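Local coordinates for 39 kDa initiator binding protein (Trichomonas vaginalis, PDB 1Q87) that binds the initiator (Inr) element of core promoters in a primitive eukaryote, this chain being the C-terminal domain of that protein, at residues E79-S82 and A83-P87; N123-G126 and H127-T130; W193-Y196 and F197-P201. All blocks are in the same frame, centred on the assembly; numbering follows the deposited sequence.

Contact 1. Residues E79-S82 and A83-P87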
ATOM      1  N   GLU A  79     -11.339   8.772   7.631  1.00 46.67           N
ATOM      2  CA  GLU A  79     -11.280   7.604   8.472  1.00 57.89           C
ATOM      3  C   GLU A  79     -10.315   6.580   7.890  1.00 56.83           C
ATOM      4  O   GLU A  79      -9.539   5.980   8.616  1.00 61.67           O
ATOM      5  CB  GLU A  79     -12.679   7.001   8.649  1.00 62.90           C
ATOM      6  CG  GLU A  79     -13.721   8.046   9.041  1.00 81.67           C
ATOM      7  CD  GLU A  79     -14.882   7.503   9.883  1.00 91.37           C
ATOM      8  OE1 GLU A  79     -14.961   6.263  10.098  1.00 91.52           O
ATOM      9  OE2 GLU A  79     -15.716   8.343  10.327  1.00 91.89           O
ATOM     10  N   VAL A  80     -10.344   6.404   6.575  1.00 52.49           N
ATOM     11  CA  VAL A  80      -9.495   5.420   5.947  1.00 42.47           C
ATOM     12  C   VAL A  80      -8.024   5.778   6.150  1.00 53.37           C
ATOM     13  O   VAL A  80      -7.221   4.956   6.590  1.00 43.62           O
ATOM     14  CB  VAL A  80      -9.757   5.346   4.445  1.00 53.23           C
ATOM     15  CG1 VAL A  80      -8.713   4.422   3.764  1.00 43.59           C
ATOM     16  CG2 VAL A  80     -11.151   4.817   4.193  1.00 50.95           C
ATOM     17  N   ILE A  81      -7.673   7.008   5.799  1.00 51.56           N
ATOM     18  CA  ILE A  81      -6.307   7.459   5.924  1.00 50.78           C
ATOM     19  C   ILE A  81      -5.810   7.402   7.382  1.00 50.30           C
ATOM     20  O   ILE A  81      -4.706   6.927   7.662  1.00 45.75           O
ATOM     21  CB  ILE A  81      -6.176   8.883   5.350  1.00 44.66           C
ATOM     22  CG1 ILE A  81      -6.464   8.830   3.841  1.00 44.01           C
ATOM     23  CG2 ILE A  81      -4.753   9.431   5.575  1.00 39.20           C
ATOM     24  CD1 ILE A  81      -6.552  10.200   3.144  1.00 33.30           C
ATOM     25  N   SER A  82      -6.636   7.866   8.306  1.00 51.72           N
ATOM     26  CA  SER A  82      -6.261   7.874   9.702  1.00 50.58           C
ATOM     27  C   SER A  82      -5.927   6.461  10.196  1.00 55.55           C
ATOM     28  O   SER A  82      -5.019   6.305  11.021  1.00 50.90           O
ATOM     29  CB  SER A  82      -7.370   8.474  10.541  1.00 53.32           C
ATOM     30  OG  SER A  82      -7.062   8.320  11.909  1.00 63.77           O
ATOM     31  N   ALA A  83      -6.645   5.451   9.683  1.00 45.45           N
ATOM     32  CA  ALA A  83      -6.433   4.056  10.056  1.00 46.86           C
ATOM     33  C   ALA A  83      -5.188   3.486   9.437  1.00 48.54           C
ATOM     34  O   ALA A  83      -4.566   2.614  10.012  1.00 52.60           O
ATOM     35  CB  ALA A  83      -7.613   3.202   9.657  1.00 47.38           C
ATOM     36  N   ILE A  84      -4.843   3.944   8.250  1.00 47.32           N
ATOM     37  CA  ILE A  84      -3.643   3.451   7.627  1.00 52.44           C
ATOM     38  C   ILE A  84      -2.405   4.109   8.247  1.00 54.42           C
ATOM     39  O   ILE A  84      -1.383   3.431   8.502  1.00 54.58           O
ATOM     40  CB  ILE A  84      -3.706   3.648   6.093  1.00 56.27           C
ATOM     41  CG1 ILE A  84      -4.817   2.771   5.537  1.00 56.05           C
ATOM     42  CG2 ILE A  84      -2.413   3.194   5.416  1.00 56.75           C
ATOM     43  CD1 ILE A  84      -5.134   3.048   4.088  1.00 54.54           C
ATOM     44  N   MET A  85      -2.486   5.406   8.529  1.00 58.99           N
ATOM     45  CA  MET A  85      -1.337   6.099   9.127  1.00 58.72           C
ATOM     46  C   MET A  85      -1.154   5.882  10.641  1.00 62.08           C
ATOM     47  O   MET A  85      -1.195   6.840  11.437  1.00 50.55           O
ATOM     48  CB  MET A  85      -1.411   7.594   8.863  1.00 50.47           C
ATOM     49  CG  MET A  85      -1.366   7.933   7.420  1.00 58.23           C
ATOM     50  SD  MET A  85      -1.312   9.701   7.217  1.00 63.13           S
ATOM     51  CE  MET A  85      -0.170   9.833   5.840  1.00 56.36           C
ATOM     52  N   ALA A  86      -0.965   4.628  11.040  1.00 66.69           N
ATOM     53  CA  ALA A  86      -0.728   4.335  12.447  1.00 76.11           C
ATOM     54  C   ALA A  86       0.655   4.921  12.769  1.00 80.52           C
ATOM     55  O   ALA A  86       1.471   5.153  11.859  1.00 80.77           O
ATOM     56  CB  ALA A  86      -0.731   2.842  12.688  1.00 69.55           C
ATOM     57  N   PRO A  87       0.931   5.184  14.062  1.00 83.33           N
ATOM     58  CA  PRO A  87       0.000   4.938  15.172  1.00 83.69           C
ATOM     59  C   PRO A  87      -1.003   6.077  15.319  1.00 77.59           C
ATOM     60  O   PRO A  87      -0.737   7.218  14.905  1.00 73.54           O
ATOM     61  CB  PRO A  87       0.924   4.836  16.396  1.00 81.18           C
ATOM     62  CG  PRO A  87       2.278   4.514  15.806  1.00 89.01           C
ATOM     63  CD  PRO A  87       2.290   5.397  14.584  1.00 86.59           C
TER
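Val-80 and Ile-84 lie side by side and point the same way, CG1 of Val-80 meeting CD1 of Ile-84 at 3.8 Å. One residue further on the pattern repeats: Ile-81 and Met-85 run alongside each other, and the CG2 branch of Ile-81 rests on SD of Met-85, also at 3.8 Å. That branch is anti to the backbone N of Ile-81, which swings it forward along the chain to meet the sulfur, while the methionine bends at its last torsion (chi3 141°). Both pairs are i to i+4 neighbours at the C-terminal end of helix 74-84, Met-85 lying just past its last residue. The peptide N-H of Met-85 reaches O of Ile-81 at 2.8 Å in a nearly straight bond (168°), and N of Ile-84 binds O of Val-80 at 3.1 Å, in the carbonyl plane. Met-85 itself then leaves helical geometry as the centre of an inverse gamma turn, closed by a weak bond from Ala-86 N to Ile-84 O, and a cis peptide precedes Pro-87. Arg-56 holds the carbonyl oxygens of both Ser-82 and Met-85. Outside the helix, Ile-84 packs on Phe-101 and Ile-115, and Met-85 on Leu-59 and Phe-101.

Contact 2. Residues N123-G126 and H127-T130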
ATOM      1  N   ASN A 123     -10.030  -8.603   4.424  1.00 80.54           N
ATOM      2  CA  ASN A 123     -11.284  -8.630   5.172  1.00 85.00           C
ATOM      3  C   ASN A 123     -12.017  -9.934   4.929  1.00 83.93           C
ATOM      4  O   ASN A 123     -12.869 -10.319   5.722  1.00 86.34           O
ATOM      5  CB  ASN A 123     -12.191  -7.447   4.793  1.00 92.15           C
ATOM      6  CG  ASN A 123     -11.803  -6.152   5.516  1.00 94.73           C
ATOM      7  OD1 ASN A 123     -11.777  -6.094   6.748  1.00 92.62           O
ATOM      8  ND2 ASN A 123     -11.505  -5.110   4.747  1.00101.00           N
ATOM      9  N   ASN A 124     -11.668 -10.616   3.841  1.00 82.93           N
ATOM     10  CA  ASN A 124     -12.295 -11.886   3.487  1.00 85.66           C
ATOM     11  C   ASN A 124     -11.431 -13.097   3.788  1.00 84.05           C
ATOM     12  O   ASN A 124     -11.823 -14.212   3.481  1.00 85.03           O
ATOM     13  CB  ASN A 124     -12.645 -11.922   1.995  1.00 83.88           C
ATOM     14  CG  ASN A 124     -13.680 -10.890   1.613  1.00 88.35           C
ATOM     15  OD1 ASN A 124     -14.576 -10.558   2.402  1.00 80.10           O
ATOM     16  ND2 ASN A 124     -13.579 -10.382   0.387  1.00 90.34           N
ATOM     17  N   LYS A 125     -10.262 -12.885   4.379  1.00 86.38           N
ATOM     18  CA  LYS A 125      -9.345 -13.985   4.667  1.00 84.54           C
ATOM     19  C   LYS A 125      -8.785 -13.924   6.081  1.00 82.78           C
ATOM     20  O   LYS A 125      -7.573 -14.024   6.281  1.00 82.83           O
ATOM     21  CB  LYS A 125      -8.187 -13.969   3.657  1.00 91.08           C
ATOM     22  CG  LYS A 125      -8.628 -13.953   2.187  1.00 87.78           C
ATOM     23  CD  LYS A 125      -8.236 -15.241   1.479  1.00 86.67           C
ATOM     24  CE  LYS A 125      -6.954 -15.101   0.652  1.00 83.70           C
ATOM     25  NZ  LYS A 125      -7.250 -14.786  -0.779  1.00 74.03           N
ATOM     26  N   GLY A 126      -9.668 -13.743   7.058  1.00 83.46           N
ATOM     27  CA  GLY A 126      -9.245 -13.690   8.447  1.00 83.90           C
ATOM     28  C   GLY A 126      -8.590 -12.407   8.934  1.00 85.86           C
ATOM     29  O   GLY A 126      -8.010 -12.387  10.018  1.00 86.94           O
ATOM     30  N   HIS A 127      -8.679 -11.335   8.150  1.00 85.04           N
ATOM     31  CA  HIS A 127      -8.109 -10.041   8.533  1.00 77.31           C
ATOM     32  C   HIS A 127      -6.645 -10.146   8.943  1.00 69.88           C
ATOM     33  O   HIS A 127      -6.284  -9.913  10.092  1.00 68.52           O
ATOM     34  CB  HIS A 127      -8.897  -9.432   9.692  1.00 83.97           C
ATOM     35  CG  HIS A 127     -10.375  -9.666   9.618  1.00 87.20           C
ATOM     36  ND1 HIS A 127     -11.283  -8.638   9.530  1.00 88.33           N
ATOM     37  CD2 HIS A 127     -11.098 -10.811   9.669  1.00 92.97           C
ATOM     38  CE1 HIS A 127     -12.510  -9.140   9.535  1.00 93.27           C
ATOM     39  NE2 HIS A 127     -12.424 -10.454   9.618  1.00 85.94           N
ATOM     40  N   TRP A 128      -5.794 -10.482   7.992  1.00 70.32           N
ATOM     41  CA  TRP A 128      -4.383 -10.610   8.283  1.00 67.24           C
ATOM     42  C   TRP A 128      -3.601  -9.301   8.198  1.00 62.24           C
ATOM     43  O   TRP A 128      -2.610  -9.159   8.908  1.00 69.45           O
ATOM     44  CB  TRP A 128      -3.740 -11.669   7.364  1.00 66.90           C
ATOM     45  CG  TRP A 128      -4.109 -11.554   5.909  1.00 61.79           C
ATOM     46  CD1 TRP A 128      -5.163 -12.161   5.271  1.00 60.36           C
ATOM     47  CD2 TRP A 128      -3.447 -10.753   4.918  1.00 58.69           C
ATOM     48  NE1 TRP A 128      -5.188 -11.786   3.937  1.00 67.43           N
ATOM     49  CE2 TRP A 128      -4.147 -10.924   3.700  1.00 58.23           C
ATOM     50  CE3 TRP A 128      -2.332  -9.907   4.940  1.00 62.81           C
ATOM     51  CZ2 TRP A 128      -3.765 -10.271   2.522  1.00 67.63           C
ATOM     52  CZ3 TRP A 128      -1.954  -9.255   3.757  1.00 54.98           C
ATOM     53  CH2 TRP A 128      -2.665  -9.443   2.575  1.00 63.01           C
ATOM     54  N   LEU A 129      -4.035  -8.357   7.353  1.00 58.37           N
ATOM     55  CA  LEU A 129      -3.350  -7.060   7.175  1.00 48.10           C
ATOM     56  C   LEU A 129      -3.357  -6.168   8.424  1.00 55.98           C
ATOM     57  O   LEU A 129      -4.376  -6.036   9.108  1.00 57.58           O
ATOM     58  CB  LEU A 129      -3.977  -6.278   6.010  1.00 47.73           C
ATOM     59  CG  LEU A 129      -3.265  -5.006   5.499  1.00 44.87           C
ATOM     60  CD1 LEU A 129      -1.949  -5.343   4.849  1.00 44.55           C
ATOM     61  CD2 LEU A 129      -4.119  -4.308   4.485  1.00 50.69           C
ATOM     62  N   THR A 130      -2.215  -5.557   8.731  1.00 57.09           N
ATOM     63  CA  THR A 130      -2.117  -4.671   9.892  1.00 47.48           C
ATOM     64  C   THR A 130      -1.192  -3.511   9.531  1.00 47.83           C
ATOM     65  O   THR A 130      -0.204  -3.697   8.838  1.00 47.81           O
ATOM     66  CB  THR A 130      -1.548  -5.442  11.123  1.00 59.86           C
ATOM     67  OG1 THR A 130      -1.431  -4.563  12.256  1.00 56.92           O
ATOM     68  CG2 THR A 130      -0.181  -6.022  10.793  1.00 63.73           C
TER
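Lys-125 and Trp-128 meet at the edge of the indole. The carbonyl oxygen of Lys-125 lies in the plane of the ring and 3.2 Å from CD1 of Trp-128, while CB of the lysine stands 3.7 Å from NE1 of Trp-128. The indole N-H is buried by this approach and has no partner anywhere in the model, so the lysine supplies packing at this edge and no hydrogen bond. Beyond CB the lysine chain bends at each of its later torsions and carries its amino end away from the ring.

At the other end of the turn Asn-123 and His-127 cross at about a right angle. Their amide and imidazole planes stand 87° apart, and OD1 of Asn-123 comes no closer than 3.8 Å to ND1 of His-127. The backbone O of Asn-123 sits over one face of the imidazole, displaced toward its rim and 3.9 Å from NE2 of His-127.

No hydrogen bond joins residues 123-126 to 127-130. The chain swings round through Asn-124 to Gly-126, and His-127 redirects it toward Trp-128; Gly-126 has positive phi (77°), as does His-127. CG of Trp-128 lies between its own backbone N and carbonyl carbon (chi1 46°), and from there the indole reaches back to Lys-125.

Ser-122 OG accepts a hydrogen bond from Leu-129 N, tying the loop to helix 111-123. Trp-128 and Thr-130 form backbone hydrogen bonds with Gly-148, and the indole is packed against Leu-118 of helix 111-123, Leu-158 and Leu-160 of strand 157-162, and the ring of Phe-197 on helix 193-199.

Contact 3. Residues W193-Y196 and F197-P201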
ATOM      1  N   TRP A 193      -4.145  -6.367  -6.879  1.00 52.57           N
ATOM      2  CA  TRP A 193      -3.952  -7.202  -5.709  1.00 61.94           C
ATOM      3  C   TRP A 193      -4.764  -8.490  -5.833  1.00 64.61           C
ATOM      4  O   TRP A 193      -4.254  -9.565  -5.527  1.00 68.98           O
ATOM      5  CB  TRP A 193      -4.370  -6.486  -4.421  1.00 61.04           C
ATOM      6  CG  TRP A 193      -3.410  -5.438  -3.951  1.00 66.80           C
ATOM      7  CD1 TRP A 193      -3.616  -4.095  -3.946  1.00 60.25           C
ATOM      8  CD2 TRP A 193      -2.124  -5.650  -3.335  1.00 65.63           C
ATOM      9  NE1 TRP A 193      -2.562  -3.460  -3.359  1.00 50.33           N
ATOM     10  CE2 TRP A 193      -1.630  -4.380  -2.975  1.00 60.59           C
ATOM     11  CE3 TRP A 193      -1.349  -6.785  -3.055  1.00 54.97           C
ATOM     12  CZ2 TRP A 193      -0.382  -4.207  -2.343  1.00 60.55           C
ATOM     13  CZ3 TRP A 193      -0.111  -6.617  -2.429  1.00 61.08           C
ATOM     14  CH2 TRP A 193       0.359  -5.334  -2.080  1.00 60.19           C
ATOM     15  N   ASP A 194      -6.024  -8.369  -6.262  1.00 68.97           N
ATOM     16  CA  ASP A 194      -6.949  -9.507  -6.415  1.00 68.32           C
ATOM     17  C   ASP A 194      -6.362 -10.613  -7.305  1.00 63.29           C
ATOM     18  O   ASP A 194      -6.403 -11.803  -6.966  1.00 54.61           O
ATOM     19  CB  ASP A 194      -8.271  -9.016  -7.010  1.00 79.95           C
ATOM     20  CG  ASP A 194      -8.835  -7.789  -6.271  1.00 92.80           C
ATOM     21  OD1 ASP A 194      -9.567  -7.974  -5.258  1.00 85.26           O
ATOM     22  OD2 ASP A 194      -8.537  -6.637  -6.704  1.00 92.60           O
ATOM     23  N   LYS A 195      -5.824 -10.200  -8.442  1.00 47.91           N
ATOM     24  CA  LYS A 195      -5.177 -11.084  -9.404  1.00 55.35           C
ATOM     25  C   LYS A 195      -3.989 -11.802  -8.748  1.00 62.39           C
ATOM     26  O   LYS A 195      -3.821 -13.028  -8.875  1.00 67.82           O
ATOM     27  CB  LYS A 195      -4.647 -10.246 -10.581  1.00 51.92           C
ATOM     28  CG  LYS A 195      -4.724 -10.899 -11.943  1.00 73.54           C
ATOM     29  CD  LYS A 195      -3.893 -12.170 -12.035  1.00 87.30           C
ATOM     30  CE  LYS A 195      -4.123 -12.888 -13.371  1.00 89.40           C
ATOM     31  NZ  LYS A 195      -3.775 -12.029 -14.550  1.00 93.39           N
ATOM     32  N   TYR A 196      -3.154 -11.022  -8.064  1.00 63.55           N
ATOM     33  CA  TYR A 196      -1.975 -11.553  -7.422  1.00 57.02           C
ATOM     34  C   TYR A 196      -2.305 -12.570  -6.357  1.00 63.54           C
ATOM     35  O   TYR A 196      -1.622 -13.589  -6.252  1.00 66.19           O
ATOM     36  CB  TYR A 196      -1.130 -10.432  -6.822  1.00 59.59           C
ATOM     37  CG  TYR A 196      -0.031 -10.967  -5.945  1.00 50.37           C
ATOM     38  CD1 TYR A 196      -0.245 -11.154  -4.580  1.00 54.98           C
ATOM     39  CD2 TYR A 196       1.201 -11.356  -6.482  1.00 51.31           C
ATOM     40  CE1 TYR A 196       0.732 -11.716  -3.765  1.00 59.86           C
ATOM     41  CE2 TYR A 196       2.198 -11.930  -5.670  1.00 52.30           C
ATOM     42  CZ  TYR A 196       1.946 -12.105  -4.311  1.00 54.56           C
ATOM     43  OH  TYR A 196       2.877 -12.692  -3.485  1.00 56.98           O
ATOM     44  N   PHE A 197      -3.330 -12.308  -5.556  1.00 55.67           N
ATOM     45  CA  PHE A 197      -3.696 -13.270  -4.522  1.00 65.37           C
ATOM     46  C   PHE A 197      -4.488 -14.431  -5.105  1.00 74.06           C
ATOM     47  O   PHE A 197      -4.827 -15.392  -4.401  1.00 74.14           O
ATOM     48  CB  PHE A 197      -4.496 -12.600  -3.418  1.00 65.45           C
ATOM     49  CG  PHE A 197      -3.645 -11.979  -2.362  1.00 71.07           C
ATOM     50  CD1 PHE A 197      -3.095 -12.761  -1.357  1.00 76.11           C
ATOM     51  CD2 PHE A 197      -3.375 -10.625  -2.384  1.00 68.03           C
ATOM     52  CE1 PHE A 197      -2.292 -12.209  -0.390  1.00 77.01           C
ATOM     53  CE2 PHE A 197      -2.573 -10.058  -1.424  1.00 73.84           C
ATOM     54  CZ  PHE A 197      -2.027 -10.853  -0.419  1.00 80.91           C
ATOM     55  N   GLU A 198      -4.789 -14.323  -6.396  1.00 79.68           N
ATOM     56  CA  GLU A 198      -5.510 -15.364  -7.107  1.00 85.22           C
ATOM     57  C   GLU A 198      -4.420 -16.343  -7.527  1.00 83.65           C
ATOM     58  O   GLU A 198      -4.480 -17.542  -7.240  1.00 84.24           O
ATOM     59  CB  GLU A 198      -6.189 -14.776  -8.341  1.00 93.35           C
ATOM     60  CG  GLU A 198      -7.119 -15.733  -9.076  1.00106.00           C
ATOM     61  CD  GLU A 198      -7.419 -15.265 -10.500  1.00111.84           C
ATOM     62  OE1 GLU A 198      -6.501 -15.319 -11.350  1.00113.42           O
ATOM     63  OE2 GLU A 198      -8.565 -14.835 -10.768  1.00106.84           O
ATOM     64  N   MET A 199      -3.407 -15.791  -8.182  1.00 77.68           N
ATOM     65  CA  MET A 199      -2.263 -16.543  -8.666  1.00 75.30           C
ATOM     66  C   MET A 199      -1.408 -17.157  -7.570  1.00 74.48           C
ATOM     67  O   MET A 199      -0.703 -18.116  -7.824  1.00 77.21           O
ATOM     68  CB  MET A 199      -1.354 -15.633  -9.479  1.00 74.67           C
ATOM     69  CG  MET A 199      -2.018 -14.945 -10.616  1.00 84.36           C
ATOM     70  SD  MET A 199      -1.552 -15.754 -12.119  1.00 96.09           S
ATOM     71  CE  MET A 199      -0.012 -14.908 -12.474  1.00100.44           C
ATOM     72  N   LYS A 200      -1.445 -16.594  -6.368  1.00 68.72           N
ATOM     73  CA  LYS A 200      -0.609 -17.076  -5.278  1.00 65.57           C
ATOM     74  C   LYS A 200      -1.368 -16.894  -3.995  1.00 70.57           C
ATOM     75  O   LYS A 200      -1.084 -15.981  -3.232  1.00 69.61           O
ATOM     76  CB  LYS A 200       0.678 -16.245  -5.196  1.00 66.67           C
ATOM     77  CG  LYS A 200       1.271 -15.836  -6.539  1.00 63.97           C
ATOM     78  CD  LYS A 200       2.484 -16.666  -6.924  1.00 72.27           C
ATOM     79  CE  LYS A 200       2.980 -16.286  -8.318  1.00 76.30           C
ATOM     80  NZ  LYS A 200       4.321 -16.853  -8.663  1.00 72.75           N
ATOM     81  N   PRO A 201      -2.347 -17.758  -3.728  1.00 74.50           N
ATOM     82  CA  PRO A 201      -3.105 -17.591  -2.488  1.00 75.06           C
ATOM     83  C   PRO A 201      -2.265 -17.870  -1.263  1.00 72.19           C
ATOM     84  O   PRO A 201      -1.105 -18.217  -1.365  1.00 75.08           O
ATOM     85  CB  PRO A 201      -4.250 -18.592  -2.639  1.00 77.23           C
ATOM     86  CG  PRO A 201      -4.368 -18.763  -4.134  1.00 78.23           C
ATOM     87  CD  PRO A 201      -2.928 -18.818  -4.560  1.00 76.29           C
TER
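Phe-197 and Tyr-196 form a T-shaped (edge-to-face) pair on the short helix 193-199, which follows the last strand of the five-stranded antiparallel sheet. The tyrosine gives the edge and the phenylalanine the face: ring centroids are 5.3 Å apart, the planes stand at 88°, and CD1 of Tyr-196 lies over the phenyl face, offset toward its rim. The first torsions of the two neighbours differ and bring the rings together: CG of Tyr-196 is anti to its backbone N (chi1 170°), CG of Phe-197 anti to the carbonyl carbon (chi1 -86°).

Trp-193 lies beside Phe-197 one turn earlier, pointing the same way, and its CE3 touches CE2 of Phe-197 at 3.9 Å. The same pair is joined through the backbone, N of Phe-197 to O of Trp-193 at 2.9 Å. Tyr-196 also meets Tyr-190 edge to face and packs on Ile-169 and Leu-182, while Phe-197 turns to Ile-121 and Trp-128, so the aromatic side of the helix is wedged between the sheet and helix 111-123. Across this junction Asp-194 OD2 is hydrogen-bonded to Ser-117 OG.

Around the more exposed side, Lys-195 crosses Met-199, CD of the lysine lying 3.6 Å from CG of the methionine. NZ of Lys-195 and OE1 of Glu-198 remain 5.3 Å apart, too far for a salt bridge. Lys-195 O takes two backbone donors: Met-199 N approaches almost straight at 2.9 Å, whereas Glu-198 N, at 3.0 Å, stands well above the carbonyl plane.

Overall arrangement
Contacts 1 and 3 are both partly buried, one at the end of helix 74-84 and the other running the length of the short helix 193-199, whereas contact 2 is a surface turn with one buried residue, Trp-128. Aliphatic and sulfur packing marks 79-87; aromatic rings dominate the inner side of 193-201, and 123-130 lacks hydrogen bonds between its halves. Helix 111-123 is common to all three: contact 1 packs on Ile-115 and Met-112, contact 2 continues from its end, and contact 3 meets Ser-117 and Ile-121. Contacts 2 and 3 touch directly through Trp-128 CH2 and Phe-197 CZ at 3.4 Å. Contacts 1 and 3 lie on opposite sides of the chain's centre, their centres about 25 Å apart.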